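Local coordinates for protein botulinum neurotoxin type G (PDB 3MPP) that targets neurons as the receptor-binding part of a clostridial neurotoxin, attaching the toxin to the cell surface so that its protease chain can be delivered into the cytosol, at residues Phe374-Ile379 with Leu416-Gln421; Asn224-Phe229 with Leu350-Tyr355. The protein carries 4 engineered substitutions. One frame throughout, in Å; residues are numbered along the deposited sequence.

Contact 1 of 2, residues Phe374-Ile379 with Leu416-Gln421; sequences FGLFGI and LGCNWQ
Trp420 holds CG beside its own backbone N, anti to the carbonyl carbon (chi1 -58°), with the indole turned roughly crosswise (chi2 94°), which brings NE1 to the backbone oxygen of Phe377. The resulting hydrogen bond, Trp420 NE1 to Phe377 O, is 3.1 Å long and nearly straight at the hydrogen (165°). The carbonyl oxygen lies close to the indole plane, yet the indole nitrogen sits above the carbonyl plane, well off either lone pair. The plane of the carbonyl is left to water 1, which donates to Phe377 O at 2.7 Å and also to Cys418 O. Cys418 CA adds a C-H...O contact with Phe377 O at 3.3 Å, so two hydrogen bonds, from the indole and the water, and one weaker contact converge on this oxygen. Further round the ring edge, Trp420 CZ2 comes within 3.6 Å of Gly378 O, while Ile379 sets its CG1 obliquely against Trp420 CH2 at 3.8 Å. Gly417 O lies over one face of the indole, near its rim, and takes a C-H...O contact from Gly378 CA at 3.3 Å; Asn244 ND2 hydrogen-bonds to the same oxygen. Phe397 meets the rings of both Trp420 and Phe377. The hydroxyl of Tyr403 hydrogen-bonds to Ile379 N, and the side chain of Cys418 is about 7 Å from that of Trp402, the inferred ganglioside site. A type I turn, Leu416 to Asn419, and the strand after it are thus fastened to strand 373-382 in the C-terminal beta-trefoil, next to the inferred ganglioside-binding motif.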
loop_
_atom_site.group_PDB
_atom_site.type_symbol
_atom_site.label_atom_id
_atom_site.label_comp_id
_atom_site.label_asym_id
_atom_site.label_seq_id
_atom_site.Cartn_x
_atom_site.Cartn_y
_atom_site.Cartn_z
ATOM N N PHE A 374 -8.275 -11.320 -26.340
ATOM C CA PHE A 374 -6.941 -11.883 -26.553
ATOM C C PHE A 374 -6.341 -12.499 -25.286
ATOM O O PHE A 374 -5.360 -13.234 -25.354
ATOM C CB PHE A 374 -6.000 -10.848 -27.190
ATOM C CG PHE A 374 -6.473 -10.363 -28.529
ATOM C CD1 PHE A 374 -6.463 -11.206 -29.629
ATOM C CD2 PHE A 374 -6.955 -9.076 -28.685
ATOM C CE1 PHE A 374 -6.919 -10.774 -30.857
ATOM C CE2 PHE A 374 -7.409 -8.636 -29.919
ATOM C CZ PHE A 374 -7.390 -9.488 -31.005
ATOM N N GLY A 375 -6.942 -12.201 -24.138
ATOM C CA GLY A 375 -6.481 -12.737 -22.870
ATOM C C GLY A 375 -5.993 -11.672 -21.901
ATOM O O GLY A 375 -6.211 -10.483 -22.127
ATOM N N LEU A 376 -5.353 -12.113 -20.818
ATOM C CA LEU A 376 -4.769 -11.212 -19.829
ATOM C C LEU A 376 -3.243 -11.261 -19.935
ATOM O O LEU A 376 -2.676 -12.288 -20.350
ATOM C CB LEU A 376 -5.213 -11.628 -18.411
ATOM C CG LEU A 376 -6.722 -11.590 -18.125
ATOM C CD1 LEU A 376 -7.023 -11.970 -16.626
ATOM C CD2 LEU A 376 -7.252 -10.214 -18.462
ATOM N N PHE A 377 -2.578 -10.157 -19.590
ATOM C CA PHE A 377 -1.118 -10.148 -19.476
ATOM C C PHE A 377 -0.684 -11.054 -18.332
ATOM O O PHE A 377 -1.315 -11.092 -17.263
ATOM C CB PHE A 377 -0.584 -8.739 -19.170
ATOM C CG PHE A 377 -0.571 -7.804 -20.348
ATOM C CD1 PHE A 377 -1.415 -7.998 -21.443
ATOM C CD2 PHE A 377 0.256 -6.684 -20.332
ATOM C CE1 PHE A 377 -1.389 -7.124 -22.525
ATOM C CE2 PHE A 377 0.277 -5.802 -21.408
ATOM C CZ PHE A 377 -0.538 -6.020 -22.503
ATOM N N GLY A 378 0.428 -11.745 -18.537
ATOM C CA GLY A 378 0.967 -12.650 -17.541
ATOM C C GLY A 378 2.399 -12.991 -17.889
ATOM O O GLY A 378 3.089 -12.234 -18.600
ATOM N N ILE A 379 2.844 -14.130 -17.389
ATOM C CA ILE A 379 4.183 -14.630 -17.663
ATOM C C ILE A 379 4.021 -16.088 -18.065
ATOM O O ILE A 379 3.364 -16.873 -17.355
ATOM C CB ILE A 379 5.096 -14.499 -16.434
ATOM C CG1 ILE A 379 5.208 -13.032 -16.011
ATOM C CG2 ILE A 379 6.506 -15.049 -16.724
ATOM C CD1 ILE A 379 6.018 -12.815 -14.724
ATOM N N LEU A 416 -2.008 -16.748 -10.018
ATOM C CA LEU A 416 -1.681 -15.370 -9.642
ATOM C C LEU A 416 -0.769 -14.674 -10.651
ATOM O O LEU A 416 -0.494 -13.492 -10.505
ATOM C CB LEU A 416 -1.027 -15.340 -8.248
ATOM C CG LEU A 416 -1.829 -15.986 -7.108
ATOM C CD1 LEU A 416 -1.040 -15.990 -5.789
ATOM C CD2 LEU A 416 -3.202 -15.300 -6.939
ATOM N N GLY A 417 -0.303 -15.409 -11.660
ATOM C CA GLY A 417 0.585 -14.839 -12.672
ATOM C C GLY A 417 0.046 -13.683 -13.523
ATOM O O GLY A 417 0.807 -13.018 -14.229
ATOM N N CYS A 418 -1.263 -13.464 -13.501
ATOM C CA CYS A 418 -1.848 -12.352 -14.245
ATOM C C CYS A 418 -2.146 -11.180 -13.327
ATOM O O CYS A 418 -2.860 -10.261 -13.712
ATOM C CB CYS A 418 -3.155 -12.768 -14.942
ATOM S SG CYS A 418 -4.335 -13.632 -13.853
ATOM N N ASN A 419 -1.591 -11.198 -12.124
ATOM C CA ASN A 419 -1.839 -10.085 -11.199
ATOM C C ASN A 419 -0.593 -9.242 -11.073
ATOM O O ASN A 419 0.467 -9.756 -10.728
ATOM C CB ASN A 419 -2.270 -10.598 -9.825
ATOM C CG ASN A 419 -3.539 -11.410 -9.894
ATOM O OD1 ASN A 419 -4.427 -11.106 -10.687
ATOM N ND2 ASN A 419 -3.630 -12.454 -9.070
ATOM N N TRP A 420 -0.743 -7.944 -11.329
ATOM C CA TRP A 420 0.386 -7.031 -11.389
ATOM C C TRP A 420 0.234 -5.874 -10.423
ATOM O O TRP A 420 -0.891 -5.504 -10.057
ATOM C CB TRP A 420 0.488 -6.451 -12.807
ATOM C CG TRP A 420 0.647 -7.493 -13.911
ATOM C CD1 TRP A 420 -0.353 -8.065 -14.657
ATOM C CD2 TRP A 420 1.883 -8.069 -14.390
ATOM N NE1 TRP A 420 0.190 -8.966 -15.568
ATOM C CE2 TRP A 420 1.552 -8.979 -15.430
ATOM C CE3 TRP A 420 3.228 -7.906 -14.043
ATOM C CZ2 TRP A 420 2.522 -9.714 -16.125
ATOM C CZ3 TRP A 420 4.194 -8.641 -14.739
ATOM C CH2 TRP A 420 3.830 -9.542 -15.758
ATOM N N GLN A 421 1.367 -5.301 -10.021
ATOM C CA GLN A 421 1.361 -4.011 -9.340
ATOM C C GLN A 421 2.374 -3.084 -9.988
ATOM O O GLN A 421 3.408 -3.526 -10.505
ATOM C CB GLN A 421 1.671 -4.181 -7.847
ATOM C CG GLN A 421 0.639 -5.056 -7.110
ATOM C CD GLN A 421 0.939 -5.179 -5.635
ATOM O OE1 GLN A 421 1.395 -4.226 -5.004
ATOM N NE2 GLN A 421 0.672 -6.355 -5.070
HETATM O O HOH W 1 -3.194 -9.393 -16.299
#

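Contact 2 of 2, residues Asn224-Phe229 with Leu350-Tyr355; sequences NTLKDF and LQIKKY
The ammonium of Lys354 is gripped by two backbone carbonyls: Lys354 NZ donates to Thr225 O at 2.7 Å, and a second bond goes to the carbonyl of Lys358. A bend at chi3 (-65°) in an otherwise extended chain turns the end of Lys354 onto Thr225, where NZ arrives about 30° out of the carbonyl plane and CE follows within 3.3 Å of the same Thr225 O. Water 2 accepts a further, weak bond from Lys354 NZ and also accepts one from Lys227 NZ, modelled rather short. The two like charges, Lys227 NZ and Lys354 NZ, lie 4.2 Å apart; the carbonyls and the shared water probably offset their repulsion. Beside this polar group the contact is apolar. Leu226 crosses Ile352 at a slant, its CD1 resting on Ile352 CG2 at 3.7 Å, while its other methyl, CD2, lies 4.1 Å from Lys353 O. Ile352 also touches Ile308 of strand 307-312, and Leu226 is tied by its backbone to Leu234. Residues 224-229 belong to the connection between helix 210-220, which follows the N-terminal subdomain, and strand 239-244 of the trefoil; here that connection runs past the end of strand 346-353, with Phe229 carried on to strand 420-423 and Phe243.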
loop_
_atom_site.group_PDB
_atom_site.type_symbol
_atom_site.label_atom_id
_atom_site.label_comp_id
_atom_site.label_asym_id
_atom_site.label_seq_id
_atom_site.Cartn_x
_atom_site.Cartn_y
_atom_site.Cartn_z
ATOM N N ASN A 224 -13.149 0.354 -5.995
ATOM C CA ASN A 224 -13.229 0.789 -7.388
ATOM C C ASN A 224 -11.973 1.536 -7.816
ATOM O O ASN A 224 -11.795 1.863 -8.995
ATOM C CB ASN A 224 -14.464 1.671 -7.612
ATOM C CG ASN A 224 -14.632 2.090 -9.069
ATOM O OD1 ASN A 224 -14.904 3.255 -9.367
ATOM N ND2 ASN A 224 -14.465 1.138 -9.983
ATOM N N THR A 225 -11.104 1.808 -6.850
ATOM C CA THR A 225 -9.882 2.549 -7.122
ATOM C C THR A 225 -8.730 1.615 -7.489
ATOM O O THR A 225 -8.486 0.612 -6.815
ATOM C CB THR A 225 -9.483 3.434 -5.923
ATOM O OG1 THR A 225 -10.403 4.528 -5.809
ATOM C CG2 THR A 225 -8.068 3.979 -6.096
ATOM N N LEU A 226 -8.041 1.936 -8.578
ATOM C CA LEU A 226 -6.810 1.236 -8.942
ATOM C C LEU A 226 -5.681 1.867 -8.135
ATOM O O LEU A 226 -5.585 3.091 -8.035
ATOM C CB LEU A 226 -6.531 1.379 -10.445
ATOM C CG LEU A 226 -7.481 0.604 -11.367
ATOM C CD1 LEU A 226 -7.222 0.940 -12.841
ATOM C CD2 LEU A 226 -7.319 -0.881 -11.136
ATOM N N LYS A 227 -4.830 1.037 -7.546
ATOM C CA LYS A 227 -3.773 1.552 -6.709
ATOM C C LYS A 227 -2.408 1.114 -7.196
ATOM O O LYS A 227 -2.307 0.170 -7.969
ATOM C CB LYS A 227 -3.997 1.058 -5.278
ATOM C CG LYS A 227 -5.080 1.879 -4.561
ATOM C CD LYS A 227 -5.819 1.063 -3.548
ATOM C CE LYS A 227 -7.149 1.745 -3.221
ATOM N NZ LYS A 227 -8.218 0.746 -2.987
ATOM N N ASP A 228 -1.368 1.794 -6.716
ATOM C CA ASP A 228 0.014 1.371 -6.955
ATOM C C ASP A 228 0.514 0.454 -5.828
ATOM O O ASP A 228 -0.222 0.135 -4.887
ATOM C CB ASP A 228 0.951 2.583 -7.197
ATOM C CG ASP A 228 1.127 3.480 -5.959
ATOM O OD1 ASP A 228 0.831 3.046 -4.828
ATOM O OD2 ASP A 228 1.585 4.627 -6.124
ATOM N N PHE A 229 1.753 -0.009 -5.969
ATOM C CA PHE A 229 2.391 -0.936 -5.045
ATOM C C PHE A 229 2.358 -0.392 -3.606
ATOM O O PHE A 229 2.294 -1.161 -2.641
ATOM C CB PHE A 229 3.835 -1.098 -5.524
ATOM C CG PHE A 229 4.663 -2.103 -4.758
ATOM C CD1 PHE A 229 4.587 -3.461 -5.055
ATOM C CD2 PHE A 229 5.595 -1.674 -3.826
ATOM C CE1 PHE A 229 5.402 -4.368 -4.408
ATOM C CE2 PHE A 229 6.408 -2.578 -3.159
ATOM C CZ PHE A 229 6.308 -3.931 -3.450
ATOM N N LEU A 350 -5.251 -1.348 -24.448
ATOM C CA LEU A 350 -5.416 -2.256 -23.326
ATOM C C LEU A 350 -6.438 -1.714 -22.334
ATOM O O LEU A 350 -6.844 -0.554 -22.408
ATOM C CB LEU A 350 -4.087 -2.411 -22.582
ATOM C CG LEU A 350 -2.865 -2.696 -23.446
ATOM C CD1 LEU A 350 -1.588 -2.713 -22.582
ATOM C CD2 LEU A 350 -3.076 -4.007 -24.196
ATOM N N GLN A 351 -6.827 -2.563 -21.387
ATOM C CA GLN A 351 -7.742 -2.164 -20.324
ATOM C C GLN A 351 -7.232 -2.699 -18.995
ATOM O O GLN A 351 -6.917 -3.888 -18.873
ATOM C CB GLN A 351 -9.147 -2.699 -20.592
ATOM C CG GLN A 351 -9.739 -2.267 -21.917
ATOM C CD GLN A 351 -10.957 -3.090 -22.299
ATOM O OE1 GLN A 351 -11.893 -3.231 -21.517
ATOM N NE2 GLN A 351 -10.949 -3.637 -23.512
ATOM N N ILE A 352 -7.127 -1.816 -18.004
ATOM C CA ILE A 352 -6.702 -2.219 -16.670
ATOM C C ILE A 352 -7.941 -2.545 -15.846
ATOM O O ILE A 352 -8.926 -1.803 -15.851
ATOM C CB ILE A 352 -5.846 -1.144 -15.971
ATOM C CG1 ILE A 352 -4.654 -0.756 -16.839
ATOM C CG2 ILE A 352 -5.306 -1.658 -14.652
ATOM C CD1 ILE A 352 -3.577 -0.010 -16.064
ATOM N N LYS A 353 -7.889 -3.668 -15.143
ATOM C CA LYS A 353 -9.070 -4.186 -14.481
ATOM C C LYS A 353 -8.738 -4.603 -13.048
ATOM O O LYS A 353 -7.573 -4.727 -12.673
ATOM C CB LYS A 353 -9.605 -5.400 -15.246
ATOM C CG LYS A 353 -9.817 -5.206 -16.730
ATOM C CD LYS A 353 -11.079 -4.420 -17.047
ATOM C CE LYS A 353 -12.323 -5.199 -16.713
ATOM N NZ LYS A 353 -13.470 -4.669 -17.512
ATOM N N LYS A 354 -9.777 -4.824 -12.255
ATOM C CA LYS A 354 -9.620 -5.443 -10.943
ATOM C C LYS A 354 -10.752 -6.450 -10.751
ATOM O O LYS A 354 -11.793 -6.136 -10.167
ATOM C CB LYS A 354 -9.653 -4.391 -9.830
ATOM C CG LYS A 354 -8.820 -4.783 -8.641
ATOM C CD LYS A 354 -9.225 -4.022 -7.389
ATOM C CE LYS A 354 -8.951 -2.547 -7.510
ATOM N NZ LYS A 354 -9.084 -1.900 -6.174
ATOM N N TYR A 355 -10.549 -7.659 -11.260
ATOM C CA TYR A 355 -11.599 -8.677 -11.272
ATOM C C TYR A 355 -11.884 -9.338 -9.921
ATOM O O TYR A 355 -12.945 -9.941 -9.729
ATOM C CB TYR A 355 -11.247 -9.779 -12.280
ATOM C CG TYR A 355 -11.331 -9.359 -13.719
ATOM C CD1 TYR A 355 -12.547 -8.996 -14.292
ATOM C CD2 TYR A 355 -10.200 -9.355 -14.517
ATOM C CE1 TYR A 355 -12.620 -8.629 -15.618
ATOM C CE2 TYR A 355 -10.262 -8.997 -15.838
ATOM C CZ TYR A 355 -11.465 -8.639 -16.383
ATOM O OH TYR A 355 -11.497 -8.286 -17.694
HETATM O O HOH W 2 -7.969 -1.761 -3.127
#

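How the contacts relate
Both contacts belong to the C-terminal trefoil subdomain and reach the same antiparallel sheet, their centres about 12 Å apart. Contact 1 is the more deeply buried, and its chemistry centres on an indole edge and one backbone oxygen. Contact 2 is only partly buried: there a lysine bonds one carbonyl of the incoming segment and one of the loop beyond its own strand, beside a small leucine-isoleucine patch. They meet directly, Phe377 CZ on Leu350 CD1 at 3.5 Å and Gln421 OE1 beside Phe229 CD1 at 3.3 Å. Strand 364-368 pairs with both 346-353 and 373-382. Contact 1 borders the inferred ganglioside site; contact 2 lies away, on the segment that leads from helix 210-220 into the trefoil.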